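Endonuclease V (Bacillus subtilis, PDB 3GA2) probably repairs deaminated DNA, using magnesium to cut double-stranded DNA at the second phosphodiester bond 3' to a deoxyinosine. Local coordinates at residues A[36-48]-A[107-119]. The protein carries 1 engineered substitution. Residues are numbered along the deposited sequence; the frame is centred on the assembly and turned at random.
Engineered in segment 36-48: Thr42 (natural residue Gly).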
loop_
_atom_site.group_PDB
_atom_site.type_symbol
_atom_site.label_atom_id
_atom_site.label_comp_id
_atom_site.label_asym_id
_atom_site.label_seq_id
_atom_site.Cartn_x
_atom_site.Cartn_y
_atom_site.Cartn_z
ATOM N N PRO A 36 4.581 -6.101 16.670
ATOM C CA PRO A 36 3.210 -6.476 16.337
ATOM C C PRO A 36 2.260 -6.391 17.530
ATOM O O PRO A 36 1.144 -5.898 17.403
ATOM C CB PRO A 36 3.366 -7.899 15.820
ATOM C CG PRO A 36 4.712 -7.864 15.176
ATOM C CD PRO A 36 5.534 -7.117 16.192
ATOM N N ASP A 37 2.689 -6.859 18.696
ATOM C CA ASP A 37 1.790 -6.804 19.841
ATOM C C ASP A 37 1.734 -5.465 20.567
ATOM O O ASP A 37 1.066 -5.346 21.593
ATOM C CB ASP A 37 2.115 -7.914 20.836
ATOM C CG ASP A 37 3.581 -8.197 20.923
ATOM O OD1 ASP A 37 4.373 -7.229 20.942
ATOM O OD2 ASP A 37 3.941 -9.392 20.983
ATOM N N SER A 38 2.415 -4.456 20.042
ATOM C CA SER A 38 2.384 -3.153 20.682
ATOM C C SER A 38 1.322 -2.244 20.057
ATOM O O SER A 38 1.074 -1.154 20.557
ATOM C CB SER A 38 3.754 -2.468 20.589
ATOM O OG SER A 38 3.943 -1.897 19.308
ATOM N N ILE A 39 0.692 -2.680 18.969
ATOM C CA ILE A 39 -0.324 -1.850 18.314
ATOM C C ILE A 39 -1.773 -2.236 18.621
ATOM O O ILE A 39 -2.074 -3.395 18.914
ATOM C CB ILE A 39 -0.140 -1.843 16.788
ATOM C CG1 ILE A 39 0.079 -3.271 16.285
ATOM C CG2 ILE A 39 1.008 -0.910 16.411
ATOM C CD1 ILE A 39 0.352 -3.374 14.800
ATOM N N ASN A 40 -2.662 -1.248 18.539
ATOM C CA ASN A 40 -4.082 -1.446 18.807
ATOM C C ASN A 40 -4.879 -1.791 17.549
ATOM O O ASN A 40 -5.794 -2.614 17.590
ATOM C CB ASN A 40 -4.692 -0.185 19.437
ATOM C CG ASN A 40 -4.045 0.188 20.762
ATOM O OD1 ASN A 40 -4.018 -0.609 21.698
ATOM N ND2 ASN A 40 -3.525 1.412 20.846
ATOM N N THR A 41 -4.537 -1.152 16.435
ATOM C CA THR A 41 -5.237 -1.378 15.179
ATOM C C THR A 41 -4.308 -1.342 13.962
ATOM O O THR A 41 -3.220 -0.769 14.006
ATOM C CB THR A 41 -6.327 -0.304 14.963
ATOM O OG1 THR A 41 -5.730 0.999 15.028
ATOM C CG2 THR A 41 -7.409 -0.412 16.018
ATOM N N THR A 42 -4.743 -1.980 12.882
ATOM C CA THR A 42 -3.992 -1.982 11.636
ATOM C C THR A 42 -5.050 -1.780 10.551
ATOM O O THR A 42 -6.170 -2.290 10.657
ATOM C CB THR A 42 -3.202 -3.313 11.401
ATOM O OG1 THR A 42 -4.097 -4.360 11.024
ATOM C CG2 THR A 42 -2.461 -3.729 12.656
ATOM N N ALA A 43 -4.724 -1.004 9.526
ATOM C CA ALA A 43 -5.681 -0.766 8.455
ATOM C C ALA A 43 -5.150 -1.309 7.142
ATOM O O ALA A 43 -3.939 -1.453 6.962
ATOM C CB ALA A 43 -5.972 0.737 8.333
ATOM N N GLY A 44 -6.069 -1.616 6.237
ATOM C CA GLY A 44 -5.694 -2.125 4.931
ATOM C C GLY A 44 -6.263 -1.188 3.888
ATOM O O GLY A 44 -7.404 -0.746 4.015
ATOM N N VAL A 45 -5.478 -0.887 2.858
ATOM C CA VAL A 45 -5.908 0.022 1.807
ATOM C C VAL A 45 -5.796 -0.623 0.433
ATOM O O VAL A 45 -4.787 -1.257 0.106
ATOM C CB VAL A 45 -5.038 1.304 1.780
ATOM C CG1 VAL A 45 -5.683 2.360 0.893
ATOM C CG2 VAL A 45 -4.844 1.833 3.190
ATOM N N ASP A 46 -6.837 -0.471 -0.370
ATOM C CA ASP A 46 -6.804 -1.000 -1.718
ATOM C C ASP A 46 -7.624 -0.076 -2.608
ATOM O O ASP A 46 -8.402 0.746 -2.116
ATOM C CB ASP A 46 -7.331 -2.438 -1.764
ATOM C CG ASP A 46 -6.696 -3.250 -2.882
ATOM O OD1 ASP A 46 -6.605 -4.494 -2.750
ATOM O OD2 ASP A 46 -6.285 -2.639 -3.891
ATOM N N LEU A 47 -7.437 -0.219 -3.916
ATOM C CA LEU A 47 -8.111 0.614 -4.906
ATOM C C LEU A 47 -8.501 -0.250 -6.099
ATOM O O LEU A 47 -7.762 -1.160 -6.477
ATOM C CB LEU A 47 -7.150 1.708 -5.372
ATOM C CG LEU A 47 -7.639 3.072 -5.864
ATOM C CD1 LEU A 47 -9.040 2.973 -6.438
ATOM C CD2 LEU A 47 -7.604 4.037 -4.706
ATOM N N ALA A 48 -9.664 0.029 -6.682
ATOM C CA ALA A 48 -10.147 -0.711 -7.846
ATOM C C ALA A 48 -10.628 0.272 -8.907
ATOM O O ALA A 48 -11.204 1.307 -8.581
ATOM C CB ALA A 48 -11.277 -1.649 -7.449
ATOM N N GLU A 107 -13.069 7.260 11.605
ATOM C CA GLU A 107 -13.357 7.721 12.955
ATOM C C GLU A 107 -12.235 7.193 13.845
ATOM O O GLU A 107 -11.894 7.800 14.862
ATOM C CB GLU A 107 -14.712 7.199 13.455
ATOM C CG GLU A 107 -15.925 7.789 12.741
ATOM C CD GLU A 107 -17.232 7.484 13.455
ATOM O OE1 GLU A 107 -17.440 6.325 13.857
ATOM O OE2 GLU A 107 -18.060 8.402 13.611
ATOM N N THR A 108 -11.658 6.060 13.455
ATOM C CA THR A 108 -10.564 5.477 14.222
ATOM C C THR A 108 -9.243 6.084 13.759
ATOM O O THR A 108 -9.205 6.866 12.811
ATOM C CB THR A 108 -10.484 3.954 14.043
ATOM O OG1 THR A 108 -10.186 3.644 12.677
ATOM C CG2 THR A 108 -11.804 3.307 14.438
ATOM N N GLU A 109 -8.163 5.729 14.441
ATOM C CA GLU A 109 -6.842 6.233 14.093
ATOM C C GLU A 109 -5.923 5.021 13.995
ATOM O O GLU A 109 -5.255 4.662 14.960
ATOM C CB GLU A 109 -6.336 7.198 15.178
ATOM C CG GLU A 109 -5.061 7.956 14.799
ATOM C CD GLU A 109 -4.583 8.907 15.897
ATOM O OE1 GLU A 109 -5.415 9.678 16.423
ATOM O OE2 GLU A 109 -3.376 8.895 16.220
ATOM N N PRO A 110 -5.888 4.368 12.825
ATOM C CA PRO A 110 -5.031 3.191 12.666
ATOM C C PRO A 110 -3.576 3.480 12.998
ATOM O O PRO A 110 -3.054 4.537 12.639
ATOM C CB PRO A 110 -5.224 2.817 11.198
ATOM C CG PRO A 110 -6.638 3.277 10.917
ATOM C CD PRO A 110 -6.660 4.630 11.599
ATOM N N ASP A 111 -2.929 2.541 13.690
ATOM C CA ASP A 111 -1.518 2.690 14.061
ATOM C C ASP A 111 -0.589 2.395 12.885
ATOM O O ASP A 111 0.554 2.851 12.863
ATOM C CB ASP A 111 -1.142 1.747 15.208
ATOM C CG ASP A 111 -1.915 2.028 16.487
ATOM O OD1 ASP A 111 -1.896 3.181 16.967
ATOM O OD2 ASP A 111 -2.531 1.081 17.014
ATOM N N VAL A 112 -1.078 1.612 11.925
ATOM C CA VAL A 112 -0.300 1.247 10.740
ATOM C C VAL A 112 -1.228 0.931 9.571
ATOM O O VAL A 112 -2.295 0.349 9.759
ATOM C CB VAL A 112 0.598 0.007 11.000
ATOM C CG1 VAL A 112 -0.255 -1.182 11.391
ATOM C CG2 VAL A 112 1.410 -0.325 9.747
ATOM N N PHE A 113 -0.815 1.320 8.367
ATOM C CA PHE A 113 -1.607 1.080 7.165
ATOM C C PHE A 113 -0.878 0.166 6.194
ATOM O O PHE A 113 0.247 0.458 5.797
ATOM C CB PHE A 113 -1.905 2.392 6.428
ATOM C CG PHE A 113 -2.879 3.297 7.128
ATOM C CD1 PHE A 113 -4.150 3.513 6.596
ATOM C CD2 PHE A 113 -2.508 3.988 8.275
ATOM C CE1 PHE A 113 -5.034 4.408 7.192
ATOM C CE2 PHE A 113 -3.387 4.888 8.879
ATOM C CZ PHE A 113 -4.655 5.099 8.334
ATOM N N LEU A 114 -1.509 -0.938 5.816
ATOM C CA LEU A 114 -0.902 -1.849 4.857
ATOM C C LEU A 114 -1.591 -1.603 3.512
ATOM O O LEU A 114 -2.816 -1.633 3.413
ATOM C CB LEU A 114 -1.069 -3.314 5.289
ATOM C CG LEU A 114 -0.294 -3.796 6.526
ATOM C CD1 LEU A 114 -1.084 -3.490 7.789
ATOM C CD2 LEU A 114 -0.060 -5.302 6.423
ATOM N N PHE A 115 -0.795 -1.357 2.483
ATOM C CA PHE A 115 -1.319 -1.061 1.162
ATOM C C PHE A 115 -1.186 -2.176 0.148
ATOM O O PHE A 115 -0.175 -2.874 0.115
ATOM C CB PHE A 115 -0.605 0.162 0.582
ATOM C CG PHE A 115 -0.935 1.446 1.268
ATOM C CD1 PHE A 115 -0.425 1.731 2.529
ATOM C CD2 PHE A 115 -1.750 2.382 0.642
ATOM C CE1 PHE A 115 -0.721 2.936 3.158
ATOM C CE2 PHE A 115 -2.055 3.592 1.260
ATOM C CZ PHE A 115 -1.538 3.870 2.522
ATOM N N ASP A 116 -2.215 -2.337 -0.677
ATOM C CA ASP A 116 -2.152 -3.311 -1.749
ATOM C C ASP A 116 -1.365 -2.550 -2.817
ATOM O O ASP A 116 -1.945 -1.953 -3.729
ATOM C CB ASP A 116 -3.548 -3.668 -2.269
ATOM C CG ASP A 116 -3.503 -4.685 -3.403
ATOM O OD1 ASP A 116 -4.566 -5.204 -3.801
ATOM O OD2 ASP A 116 -2.395 -4.965 -3.906
ATOM N N GLY A 117 -0.041 -2.556 -2.669
ATOM C CA GLY A 117 0.845 -1.858 -3.592
ATOM C C GLY A 117 2.252 -1.713 -3.011
ATOM O O GLY A 117 2.469 -2.022 -1.845
ATOM N N ASN A 118 3.208 -1.243 -3.811
ATOM C CA ASN A 118 4.578 -1.070 -3.344
ATOM C C ASN A 118 4.828 0.172 -2.505
ATOM O O ASN A 118 4.066 1.141 -2.535
ATOM C CB ASN A 118 5.561 -1.033 -4.518
ATOM C CG ASN A 118 5.702 -2.371 -5.208
ATOM O OD1 ASN A 118 6.100 -3.360 -4.594
ATOM N ND2 ASN A 118 5.383 -2.407 -6.499
ATOM N N GLY A 119 5.933 0.129 -1.767
ATOM C CA GLY A 119 6.346 1.247 -0.940
ATOM C C GLY A 119 7.762 1.589 -1.363
ATOM O O GLY A 119 7.982 2.134 -2.442
HETATM O O HOH W 1 -3.548 3.838 18.875
HETATM O O HOH W 2 -5.716 2.859 16.981
#
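Strands 41-48 and 113-116 run parallel at the centre of the mixed sheet, axes 4.6 Å and directions 21° apart. Ala43 N donates a hydrogen bond to Val112 O, and Ala43 O accepts one from Leu114 N (2.7 Å); Val45 N and O bond likewise to Leu114 O and Asp116 N, the alternating ladder of parallel strands. On the face covered by helix 128-136, small Ala43 fits between Pro110 and Phe113: its CB lies 3.6 Å from Pro110 CB and over the Phe113 ring. With CG1 of beta-branched Val45 anti to the backbone N (chi1 -168°), CG2 sits 3.9 Å from the Phe115 ring centroid, over the face, while meeting the edge of Phe113. On the other face, engineered Thr42 touches Val112 CG1 through CG2. Before the ladder, the short side chain of Asp111 suits its place: OD2 accepts two backbone amides, Asn40 N (2.8 Å) and Thr41 N (3.1 Å), from opposite faces of the carboxylate plane. Replacing this carboxylate with the methyl of an alanine is likely to leave both amides without their shared acceptor. At the far end Asp46 and Asp116, predicted magnesium ligands, have OD1 atoms an unusually short 2.4 Å apart, carboxylate planes 72° apart. Lys145 forms a salt bridge with Asp116, and Asp223 lies close to Asp46. Carboxylates brought together from adjacent strands are consistent with the magnesium site of an RNase H-like nuclease.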